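Local coordinates for bacterioferritin (Mycobacterium smegmatis str. MC2 155, PDB 3BKN), which probably stores iron, oxidising Fe(2+) with dioxygen at a di-nuclear centre and depositing the ferric mineral inside a hollow shell of 24 haem-binding subunits, at residues Q14-L19 against R73-R78; T20-Y25 against A46-E51. All coordinates share one frame; numbering follows the deposited sequence. Where two conformers were deposited one is given.

Interaction 1. Residues Q14-L19 against R73-R78; sequences QLTSEL and RLFSLR. With ZN (zinc ion), chain M.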
ATOM      1  N   GLN A  14      -7.749 -51.495  18.662  1.00 44.57           N
ATOM      2  CA  GLN A  14      -8.285 -50.302  18.038  1.00 43.75           C
ATOM      3  C   GLN A  14      -7.465 -49.876  16.822  1.00 44.80           C
ATOM      4  O   GLN A  14      -8.028 -49.473  15.783  1.00 46.32           O
ATOM      5  CB  GLN A  14      -8.327 -49.154  19.005  1.00 42.68           C
ATOM      6  CG  GLN A  14      -9.087 -47.956  18.461  1.00 43.24           C
ATOM      7  CD  GLN A  14     -10.511 -48.312  18.019  1.00 44.29           C
ATOM      8  OE1 GLN A  14     -11.056 -49.358  18.419  1.00 44.64           O
ATOM      9  NE2 GLN A  14     -11.110 -47.456  17.181  1.00 43.03           N
ATOM     10  N   LEU A  15      -6.135 -49.951  16.947  1.00 43.75           N
ATOM     11  CA  LEU A  15      -5.242 -49.673  15.819  1.00 42.65           C
ATOM     12  C   LEU A  15      -5.613 -50.523  14.614  1.00 43.06           C
ATOM     13  O   LEU A  15      -5.629 -50.003  13.491  1.00 43.12           O
ATOM     14  CB  LEU A  15      -3.759 -49.924  16.170  1.00 41.43           C
ATOM     15  CG  LEU A  15      -2.759 -49.533  15.100  1.00 39.64           C
ATOM     16  CD1 LEU A  15      -2.889 -48.064  14.699  1.00 39.64           C
ATOM     17  CD2 LEU A  15      -1.454 -49.735  15.662  1.00 40.62           C
ATOM     18  N   THR A  16      -5.889 -51.818  14.838  1.00 42.37           N
ATOM     19  CA  THR A  16      -6.217 -52.675  13.723  1.00 42.88           C
ATOM     20  C   THR A  16      -7.479 -52.174  13.073  1.00 44.31           C
ATOM     21  O   THR A  16      -7.543 -52.103  11.838  1.00 45.07           O
ATOM     22  CB  THR A  16      -6.346 -54.135  14.129  1.00 42.79           C
ATOM     23  OG1 THR A  16      -5.050 -54.605  14.491  1.00 42.17           O
ATOM     24  CG2 THR A  16      -6.877 -55.007  12.956  1.00 41.46           C
ATOM     25  N   SER A  17      -8.462 -51.792  13.887  1.00 45.35           N
ATOM     26  CA  SER A  17      -9.719 -51.203  13.348  1.00 46.60           C
ATOM     27  C   SER A  17      -9.486 -49.940  12.503  1.00 46.30           C
ATOM     28  O   SER A  17     -10.059 -49.833  11.409  1.00 46.53           O
ATOM     29  CB  SER A  17     -10.746 -50.875  14.433  1.00 47.76           C
ATOM     30  OG  SER A  17     -11.689 -51.910  14.560  1.00 50.23           O
ATOM     31  N   GLU A  18      -8.654 -49.005  12.984  1.00 44.15           N
ATOM     32  CA  GLU A  18      -8.334 -47.851  12.161  1.00 43.32           C
ATOM     33  C   GLU A  18      -7.608 -48.232  10.859  1.00 43.33           C
ATOM     34  O   GLU A  18      -7.875 -47.641   9.791  1.00 44.23           O
ATOM     35  CB  GLU A  18      -7.502 -46.780  12.865  1.00 42.13           C
ATOM     36  CG  GLU A  18      -7.883 -46.478  14.223  1.00 44.09           C
ATOM     37  CD  GLU A  18      -9.164 -45.707  14.352  1.00 45.79           C
ATOM     38  OE1 GLU A  18      -9.656 -45.125  13.371  1.00 44.44           O
ATOM     39  OE2 GLU A  18      -9.666 -45.656  15.486  1.00 47.87           O
ATOM     40  N   LEU A  19      -6.675 -49.165  10.915  1.00 41.59           N
ATOM     41  CA  LEU A  19      -5.947 -49.422   9.708  1.00 40.63           C
ATOM     42  C   LEU A  19      -6.893 -50.025   8.711  1.00 41.95           C
ATOM     43  O   LEU A  19      -6.705 -49.830   7.508  1.00 44.03           O
ATOM     44  CB  LEU A  19      -4.777 -50.344   9.904  1.00 38.15           C
ATOM     45  CG  LEU A  19      -3.753 -49.768  10.826  1.00 36.35           C
ATOM     46  CD1 LEU A  19      -2.858 -50.896  11.247  1.00 36.82           C
ATOM     47  CD2 LEU A  19      -2.998 -48.677  10.165  1.00 32.77           C
ATOM     48  N   ARG A  73      -1.589 -56.452  10.808  1.00 44.08           N
ATOM     49  CA  ARG A  73      -2.871 -57.145  10.829  1.00 44.72           C
ATOM     50  C   ARG A  73      -3.922 -56.218  10.294  1.00 45.01           C
ATOM     51  O   ARG A  73      -3.914 -55.052  10.632  1.00 46.37           O
ATOM     52  CB  ARG A  73      -3.134 -57.549  12.271  1.00 45.20           C
ATOM     53  CG  ARG A  73      -4.422 -58.215  12.582  1.00 46.73           C
ATOM     54  CD  ARG A  73      -4.490 -58.519  14.071  1.00 48.69           C
ATOM     55  NE  ARG A  73      -5.627 -59.395  14.323  0.50 50.37           N
ATOM     56  CZ  ARG A  73      -5.873 -59.961  15.495  0.50 51.40           C
ATOM     57  NH1 ARG A  73      -5.051 -59.734  16.521  0.50 51.56           N
ATOM     58  NH2 ARG A  73      -6.929 -60.759  15.632  0.50 50.98           N
ATOM     59  N   LEU A  74      -4.789 -56.728   9.412  1.00 45.27           N
ATOM     60  CA  LEU A  74      -6.045 -56.037   8.974  1.00 44.22           C
ATOM     61  C   LEU A  74      -7.264 -56.911   9.250  1.00 44.09           C
ATOM     62  O   LEU A  74      -7.158 -58.131   9.210  1.00 43.45           O
ATOM     63  CB  LEU A  74      -6.041 -55.761   7.473  1.00 43.88           C
ATOM     64  CG  LEU A  74      -5.262 -54.594   6.861  1.00 44.18           C
ATOM     65  CD1 LEU A  74      -5.359 -54.697   5.348  1.00 43.93           C
ATOM     66  CD2 LEU A  74      -5.753 -53.210   7.357  1.00 42.32           C
ATOM     67  N   PHE A  75      -8.420 -56.307   9.518  1.00 43.84           N
ATOM     68  CA  PHE A  75      -9.654 -57.089   9.599  1.00 43.56           C
ATOM     69  C   PHE A  75     -10.172 -57.278   8.192  1.00 44.43           C
ATOM     70  O   PHE A  75      -9.530 -56.852   7.245  1.00 45.50           O
ATOM     71  CB  PHE A  75     -10.696 -56.412  10.474  1.00 41.76           C
ATOM     72  CG  PHE A  75     -10.314 -56.301  11.928  1.00 40.92           C
ATOM     73  CD1 PHE A  75      -9.723 -57.387  12.611  1.00 39.43           C
ATOM     74  CD2 PHE A  75     -10.593 -55.112  12.642  1.00 40.73           C
ATOM     75  CE1 PHE A  75      -9.392 -57.308  13.987  1.00 38.11           C
ATOM     76  CE2 PHE A  75     -10.274 -54.995  14.015  1.00 40.75           C
ATOM     77  CZ  PHE A  75      -9.670 -56.108  14.700  1.00 40.13           C
ATOM     78  N   SER A  76     -11.311 -57.935   8.034  1.00 45.51           N
ATOM     79  CA  SER A  76     -11.890 -58.140   6.696  1.00 46.14           C
ATOM     80  C   SER A  76     -12.500 -56.894   6.116  1.00 46.60           C
ATOM     81  O   SER A  76     -13.399 -56.326   6.708  1.00 47.10           O
ATOM     82  CB  SER A  76     -13.002 -59.145   6.759  1.00 46.02           C
ATOM     83  OG  SER A  76     -12.422 -60.414   6.794  1.00 47.46           O
ATOM     84  N   LEU A  77     -12.035 -56.467   4.957  1.00 46.78           N
ATOM     85  CA  LEU A  77     -12.673 -55.363   4.276  1.00 47.60           C
ATOM     86  C   LEU A  77     -14.056 -55.754   3.778  1.00 47.89           C
ATOM     87  O   LEU A  77     -14.235 -56.832   3.253  1.00 48.53           O
ATOM     88  CB  LEU A  77     -11.829 -54.951   3.090  1.00 48.13           C
ATOM     89  CG  LEU A  77     -10.591 -54.217   3.532  1.00 49.41           C
ATOM     90  CD1 LEU A  77      -9.601 -54.287   2.420  1.00 50.81           C
ATOM     91  CD2 LEU A  77     -11.029 -52.810   3.776  1.00 50.60           C
ATOM     92  N   ARG A  78     -15.034 -54.883   3.946  1.00 48.59           N
ATOM     93  CA  ARG A  78     -16.324 -55.044   3.285  1.00 48.69           C
ATOM     94  C   ARG A  78     -16.356 -54.022   2.184  1.00 48.72           C
ATOM     95  O   ARG A  78     -16.385 -52.808   2.431  1.00 49.17           O
ATOM     96  CB  ARG A  78     -17.460 -54.805   4.260  1.00 48.71           C
ATOM     97  CG  ARG A  78     -17.238 -55.549   5.546  1.00 50.43           C
ATOM     98  CD  ARG A  78     -18.201 -55.148   6.647  1.00 53.09           C
ATOM     99  NE  ARG A  78     -17.594 -55.465   7.941  1.00 56.09           N
ATOM    100  CZ  ARG A  78     -18.267 -55.707   9.057  1.00 56.41           C
ATOM    101  NH1 ARG A  78     -19.598 -55.657   9.038  1.00 57.67           N
ATOM    102  NH2 ARG A  78     -17.612 -56.006  10.171  1.00 54.55           N
TER
HETATM  103 ZN    ZN M 201     -11.208 -43.986  13.718  1.00 39.97          ZN

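Interaction 2. Residues T20-Y25 against A46-E51; sequences TAINQY and AESFEE. With ZN (zinc ion), chain M; ZN (zinc ion), chain N; HEM (protoporphyrin IX containing Fe), chain T.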
ATOM      1  N   THR A  20      -7.906 -50.744   9.202  1.00 40.98           N
ATOM      2  CA  THR A  20      -8.883 -51.374   8.328  1.00 40.13           C
ATOM      3  C   THR A  20      -9.814 -50.332   7.799  1.00 39.97           C
ATOM      4  O   THR A  20     -10.122 -50.351   6.612  1.00 40.84           O
ATOM      5  CB  THR A  20      -9.736 -52.405   9.046  1.00 40.17           C
ATOM      6  OG1 THR A  20      -8.899 -53.409   9.640  1.00 39.41           O
ATOM      7  CG2 THR A  20     -10.646 -53.058   8.060  1.00 40.25           C
ATOM      8  N   ALA A  21     -10.271 -49.431   8.665  1.00 38.82           N
ATOM      9  CA  ALA A  21     -11.089 -48.307   8.199  1.00 38.63           C
ATOM     10  C   ALA A  21     -10.357 -47.433   7.146  1.00 39.11           C
ATOM     11  O   ALA A  21     -10.958 -47.034   6.167  1.00 39.83           O
ATOM     12  CB  ALA A  21     -11.637 -47.468   9.346  1.00 36.52           C
ATOM     13  N   ILE A  22      -9.063 -47.175   7.298  1.00 39.12           N
ATOM     14  CA  ILE A  22      -8.381 -46.366   6.282  1.00 38.51           C
ATOM     15  C   ILE A  22      -8.589 -46.990   4.900  1.00 39.16           C
ATOM     16  O   ILE A  22      -8.991 -46.300   3.962  1.00 38.86           O
ATOM     17  CB  ILE A  22      -6.882 -46.288   6.517  1.00 37.23           C
ATOM     18  CG1 ILE A  22      -6.587 -45.512   7.759  1.00 36.91           C
ATOM     19  CG2 ILE A  22      -6.125 -45.690   5.286  1.00 35.52           C
ATOM     20  CD1 ILE A  22      -5.231 -45.856   8.290  1.00 37.34           C
ATOM     21  N   ASN A  23      -8.304 -48.290   4.793  1.00 39.07           N
ATOM     22  CA  ASN A  23      -8.373 -48.981   3.533  1.00 40.16           C
ATOM     23  C   ASN A  23      -9.815 -49.026   3.035  1.00 41.60           C
ATOM     24  O   ASN A  23     -10.082 -48.761   1.854  1.00 41.54           O
ATOM     25  CB  ASN A  23      -7.735 -50.357   3.663  1.00 39.18           C
ATOM     26  CG  ASN A  23      -6.191 -50.277   3.834  1.00 40.15           C
ATOM     27  OD1 ASN A  23      -5.648 -49.239   4.270  1.00 40.76           O
ATOM     28  ND2 ASN A  23      -5.490 -51.372   3.509  1.00 37.97           N
ATOM     29  N   GLN A  24     -10.768 -49.277   3.939  1.00 42.70           N
ATOM     30  CA  GLN A  24     -12.143 -49.444   3.485  1.00 43.34           C
ATOM     31  C   GLN A  24     -12.682 -48.152   2.912  1.00 44.48           C
ATOM     32  O   GLN A  24     -13.188 -48.150   1.779  1.00 45.14           O
ATOM     33  CB  GLN A  24     -13.052 -49.993   4.565  1.00 43.05           C
ATOM     34  CG  GLN A  24     -14.306 -50.655   3.982  1.00 43.97           C
ATOM     35  CD  GLN A  24     -15.111 -51.391   5.062  1.00 46.89           C
ATOM     36  OE1 GLN A  24     -14.740 -52.512   5.483  1.00 49.52           O
ATOM     37  NE2 GLN A  24     -16.198 -50.762   5.529  1.00 45.29           N
ATOM     38  N   TYR A  25     -12.561 -47.070   3.686  1.00 45.13           N
ATOM     39  CA  TYR A  25     -12.944 -45.733   3.228  1.00 45.68           C
ATOM     40  C   TYR A  25     -12.181 -45.293   1.989  1.00 44.79           C
ATOM     41  O   TYR A  25     -12.778 -44.850   1.005  1.00 45.10           O
ATOM     42  CB  TYR A  25     -12.696 -44.712   4.308  1.00 49.68           C
ATOM     43  CG  TYR A  25     -13.722 -44.682   5.405  1.00 51.99           C
ATOM     44  CD1 TYR A  25     -15.045 -44.277   5.137  1.00 54.62           C
ATOM     45  CD2 TYR A  25     -13.381 -44.984   6.703  1.00 50.99           C
ATOM     46  CE1 TYR A  25     -15.988 -44.216   6.119  1.00 54.31           C
ATOM     47  CE2 TYR A  25     -14.321 -44.922   7.722  1.00 52.44           C
ATOM     48  CZ  TYR A  25     -15.623 -44.527   7.431  1.00 54.09           C
ATOM     49  OH  TYR A  25     -16.598 -44.432   8.440  1.00 54.94           O
ATOM     50  N   ALA A  46     -12.216 -37.752   2.837  1.00 44.69           N
ATOM     51  CA  ALA A  46     -11.945 -37.072   4.108  1.00 44.77           C
ATOM     52  C   ALA A  46     -12.129 -38.020   5.279  1.00 45.64           C
ATOM     53  O   ALA A  46     -11.321 -38.040   6.162  1.00 47.11           O
ATOM     54  CB  ALA A  46     -12.803 -35.844   4.252  1.00 43.62           C
ATOM     55  N   GLU A  47     -13.169 -38.845   5.274  1.00 46.07           N
ATOM     56  CA  GLU A  47     -13.329 -39.840   6.328  0.50 46.39           C
ATOM     57  C   GLU A  47     -12.098 -40.757   6.447  1.00 46.49           C
ATOM     58  O   GLU A  47     -11.636 -41.066   7.560  1.00 46.34           O
ATOM     59  CB  GLU A  47     -14.634 -40.618   6.150  0.50 46.05           C
ATOM     60  CG  GLU A  47     -15.875 -39.705   6.068  0.50 47.10           C
ATOM     61  CD  GLU A  47     -16.291 -39.131   7.418  0.50 48.90           C
ATOM     62  OE1 GLU A  47     -15.456 -39.145   8.345  0.50 48.78           O
ATOM     63  OE2 GLU A  47     -17.454 -38.675   7.562  0.50 49.55           O
ATOM     64  N   SER A  48     -11.556 -41.162   5.311  1.00 46.39           N
ATOM     65  CA  SER A  48     -10.315 -41.922   5.248  1.00 46.37           C
ATOM     66  C   SER A  48      -9.142 -41.213   5.963  1.00 46.40           C
ATOM     67  O   SER A  48      -8.394 -41.846   6.713  1.00 45.47           O
ATOM     68  CB  SER A  48      -9.945 -42.154   3.775  1.00 46.68           C
ATOM     69  OG  SER A  48      -9.014 -43.194   3.688  1.00 48.66           O
ATOM     70  N   PHE A  49      -8.965 -39.905   5.730  1.00 46.85           N
ATOM     71  CA  PHE A  49      -7.859 -39.184   6.358  1.00 47.54           C
ATOM     72  C   PHE A  49      -8.053 -39.079   7.872  1.00 47.06           C
ATOM     73  O   PHE A  49      -7.102 -39.139   8.637  1.00 46.55           O
ATOM     74  CB  PHE A  49      -7.659 -37.823   5.727  1.00 49.03           C
ATOM     75  CG  PHE A  49      -7.205 -37.871   4.319  1.00 51.59           C
ATOM     76  CD1 PHE A  49      -6.251 -38.761   3.916  1.00 54.57           C
ATOM     77  CD2 PHE A  49      -7.692 -36.980   3.389  1.00 55.37           C
ATOM     78  CE1 PHE A  49      -5.802 -38.794   2.601  1.00 54.86           C
ATOM     79  CE2 PHE A  49      -7.243 -37.013   2.069  1.00 56.10           C
ATOM     80  CZ  PHE A  49      -6.282 -37.941   1.691  1.00 53.30           C
ATOM     81  N   GLU A  50      -9.295 -38.944   8.298  1.00 47.36           N
ATOM     82  CA  GLU A  50      -9.590 -38.935   9.715  1.00 48.97           C
ATOM     83  C   GLU A  50      -9.190 -40.247  10.336  1.00 48.46           C
ATOM     84  O   GLU A  50      -8.679 -40.238  11.435  1.00 50.49           O
ATOM     85  CB  GLU A  50     -11.068 -38.624  10.001  1.00 50.05           C
ATOM     86  CG  GLU A  50     -11.220 -37.372  10.919  1.00 52.45           C
ATOM     87  CD  GLU A  50     -12.587 -37.225  11.566  0.50 52.73           C
ATOM     88  OE1 GLU A  50     -13.509 -36.679  10.893  0.50 53.43           O
ATOM     89  OE2 GLU A  50     -12.712 -37.630  12.751  0.50 52.90           O
ATOM     90  N   GLU A  51      -9.379 -41.366   9.636  1.00 47.23           N
ATOM     91  CA  GLU A  51      -8.904 -42.631  10.144  1.00 46.70           C
ATOM     92  C   GLU A  51      -7.410 -42.690  10.176  1.00 46.66           C
ATOM     93  O   GLU A  51      -6.852 -43.213  11.126  1.00 46.76           O
ATOM     94  CB  GLU A  51      -9.441 -43.804   9.373  1.00 44.75           C
ATOM     95  CG  GLU A  51     -10.906 -43.890   9.394  1.00 46.97           C
ATOM     96  CD  GLU A  51     -11.543 -43.835  10.780  1.00 49.95           C
ATOM     97  OE1 GLU A  51     -10.828 -43.865  11.806  1.00 51.74           O
ATOM     98  OE2 GLU A  51     -12.787 -43.736  10.851  1.00 50.45           O
TER
HETATM   99 ZN    ZN M 201     -11.208 -43.986  13.718  1.00 39.97          ZN
HETATM  100 ZN    ZN N 202     -14.530 -43.417  11.853  1.00 53.42          ZN
HETATM  101  CHA HEM T 301      -2.012 -38.725   3.885  0.50 43.55           C
HETATM  102  CHB HEM T 301      -3.298 -42.426   0.995  0.50 43.67           C
HETATM  103  CHC HEM T 301      -2.478 -45.470   4.654  0.50 42.56           C
HETATM  104  CHD HEM T 301      -1.346 -41.791   7.628  0.50 43.82           C
HETATM  105  C1A HEM T 301      -2.401 -39.479   2.691  0.50 43.85           C
HETATM  106  C2A HEM T 301      -2.645 -38.823   1.412  0.50 44.02           C
HETATM  107  C3A HEM T 301      -3.027 -39.936   0.562  0.50 43.44           C
HETATM  108  C4A HEM T 301      -2.957 -41.086   1.462  0.50 43.68           C
HETATM  109  CMA HEM T 301      -3.408 -39.924  -0.883  0.50 43.35           C
HETATM  110  CAA HEM T 301      -2.518 -37.368   1.068  0.50 46.48           C
HETATM  111  CBA HEM T 301      -1.249 -36.844   1.725  0.50 52.91           C
HETATM  112  CGA HEM T 301      -0.311 -36.163   0.757  0.50 58.37           C
HETATM  113  O1A HEM T 301       0.402 -36.866   0.015  0.50 61.05           O
HETATM  114  O2A HEM T 301      -0.266 -34.916   0.753  0.50 58.39           O
HETATM  115  C1B HEM T 301      -3.217 -43.653   1.767  0.50 42.79           C
HETATM  116  C2B HEM T 301      -3.503 -44.956   1.165  0.50 42.11           C
HETATM  117  C3B HEM T 301      -3.229 -45.790   2.315  0.50 42.17           C
HETATM  118  C4B HEM T 301      -2.844 -44.965   3.342  0.50 42.20           C
HETATM  119  CMB HEM T 301      -3.942 -45.301  -0.224  0.50 42.45           C
HETATM  120  CAB HEM T 301      -3.355 -47.256   2.359  0.50 43.02           C
HETATM  121  CBB HEM T 301      -4.210 -47.821   3.192  0.50 43.21           C
HETATM  122  C1C HEM T 301      -2.054 -44.754   5.843  0.50 42.61           C
HETATM  123  C2C HEM T 301      -1.725 -45.451   7.093  0.50 42.98           C
HETATM  124  C3C HEM T 301      -1.382 -44.358   7.967  0.50 43.13           C
HETATM  125  C4C HEM T 301      -1.544 -43.154   7.138  0.50 43.92           C
HETATM  126  CMC HEM T 301      -1.717 -46.900   7.455  0.50 43.46           C
HETATM  127  CAC HEM T 301      -0.973 -44.539   9.372  0.50 41.82           C
HETATM  128  CBC HEM T 301      -0.937 -43.504  10.158  0.50 40.72           C
HETATM  129  C1D HEM T 301      -1.471 -40.570   6.840  0.50 43.06           C
HETATM  130  C2D HEM T 301      -1.185 -39.268   7.408  0.50 43.05           C
HETATM  131  C3D HEM T 301      -1.391 -38.404   6.255  0.50 43.23           C
HETATM  132  C4D HEM T 301      -1.749 -39.246   5.238  0.50 43.22           C
HETATM  133  CMD HEM T 301      -0.782 -38.942   8.819  0.50 43.21           C
HETATM  134  CAD HEM T 301      -1.264 -36.915   6.195  0.50 45.75           C
HETATM  135  CBD HEM T 301      -2.009 -36.339   7.386  0.50 51.37           C
HETATM  136  CGD HEM T 301      -3.225 -35.556   6.971  0.50 55.86           C
HETATM  137  O1D HEM T 301      -4.331 -35.903   7.422  0.50 56.88           O
HETATM  138  O2D HEM T 301      -3.078 -34.589   6.210  0.50 57.37           O
HETATM  139  NA  HEM T 301      -2.593 -40.805   2.718  0.50 43.69           N
HETATM  140  NB  HEM T 301      -2.820 -43.679   3.045  0.50 42.32           N
HETATM  141  NC  HEM T 301      -1.948 -43.425   5.878  0.50 43.42           N
HETATM  142  ND  HEM T 301      -1.789 -40.551   5.542  0.50 42.87           N
HETATM  143 FE   HEM T 301      -2.314 -42.105   4.304  0.50 42.26          FE

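Interaction 1. Residues Q14-L19 against R73-R78
Thr16, on the helical segment Q14-L19, comes closest to Leu74 of the irregular segment R73-R78, with 5.8 Å between their CA atoms, and no hydrogen bond joins the two segments directly. The contact illustrates how a loop can be laid on a helix through side chains. Thr16 carries the contact: chi1 of -68° sets OG1 beside the backbone N and leaves CG2 anti to it, and the methyl sits over the centre of the Phe75 ring, 3.4 Å from the centroid and 8° off the ring normal, a CH-pi contact. Ser17 OG meets the same ring differently, at its edge and in its plane, 3.4 Å from Phe75 CE2. On the other flank of Thr16, OG1 runs past the extended aliphatic part of Arg73, 4.0 Å from Arg73 CD. One turn further along, Leu74 CD2 reaches Leu19, lying 3.5 Å from Leu19 O and 4.0 Å from Leu19 CB. Polar anchoring comes from just beyond: Thr20 OG1 is hydrogen-bonded both to Phe75 N and to Thr16 O. The opposite flank of Q14-L19 faces the bundle interior, where Glu18 OE1 binds a zinc ion and Gln14 NE2 bonds to Glu18 OE2. Helix 5-34 is thus covered by the long loop between helices 38-64 and 83-110, while Gln72 of a second subunit hydrogen-bonds the loop at Phe75 and Leu77.

Interaction 2. Residues T20-Y25 against A46-E51
Glu51 and Tyr25 pack together at the di-zinc site, where the Glu51 carboxylate bridges both metals: OE1 binds the zinc ion also held by Glu18 and His54, OE2 the one held by Glu94 and His130, each at 2.0 Å. The tyrosine ring and this carboxylate lie in nearly the same orientation, their planes 15° apart, with Tyr25 CE2 3.7 Å from Glu51 OE2. With CG beside the backbone N (chi1 -60°), Glu51 lays CG against Ala21 CB at 3.7 Å; the bend at chi2 aims the carboxylate at the metals, while CB rests on Ile22 CG1, the two side chains running alongside in opposite senses. One turn earlier on helix 38-64, Glu47 braces the tyrosine: in one of its two modelled conformers its CB lies over one face of the ring, 4.0 Å from the centroid and offset toward the rim, a CH-pi contact. Ser48 packs its CB against Tyr25 CB and sends OG to Ile22 O, a 3.1 Å hydrogen bond that arrives in the carbonyl plane on a lone pair. This bond ties the antiparallel segments T20-Y25 and A46-E51, whose axes approach to 8.2 Å. Farther out, Tyr25 OH is hydrogen-bonded to Glu94 OE2, and Glu127 completes both metal spheres. On the other side Ile22 CD1 touches the haem at C2C, and Phe49 CE1 reaches its C2A; Met52 is an axial ligand of the haem iron. Two carboxylates shared by both metals, Glu51 and Glu127, are characteristic of the bacterioferritin ferroxidase centre, with Glu51 held among apolar atoms and a tyrosine that also grips Glu94. Zinc occupies it here; the same residues are predicted to hold iron, and the bridges would keep both ions close for oxidation by dioxygen.

In the fold
Both interactions use consecutive turns of helix 5-34, and their centres lie 10 Å apart. Along the chain, the partner of interaction 2 on helix 38-64 comes before that of interaction 1, which belongs to the connection leading to helix 83-110. One helix therefore serves two layers of the four-helix ferritin bundle: interaction 2 is internal helix pairing, interaction 1 the attachment of an outer loop. They join directly where Gln24 OE1 probably accepts a hydrogen bond from Arg78 N, and through one zinc ion bound by both Glu18 and Glu51. Metal site, haem pocket and subunit contact are thereby gathered along a short length of helix.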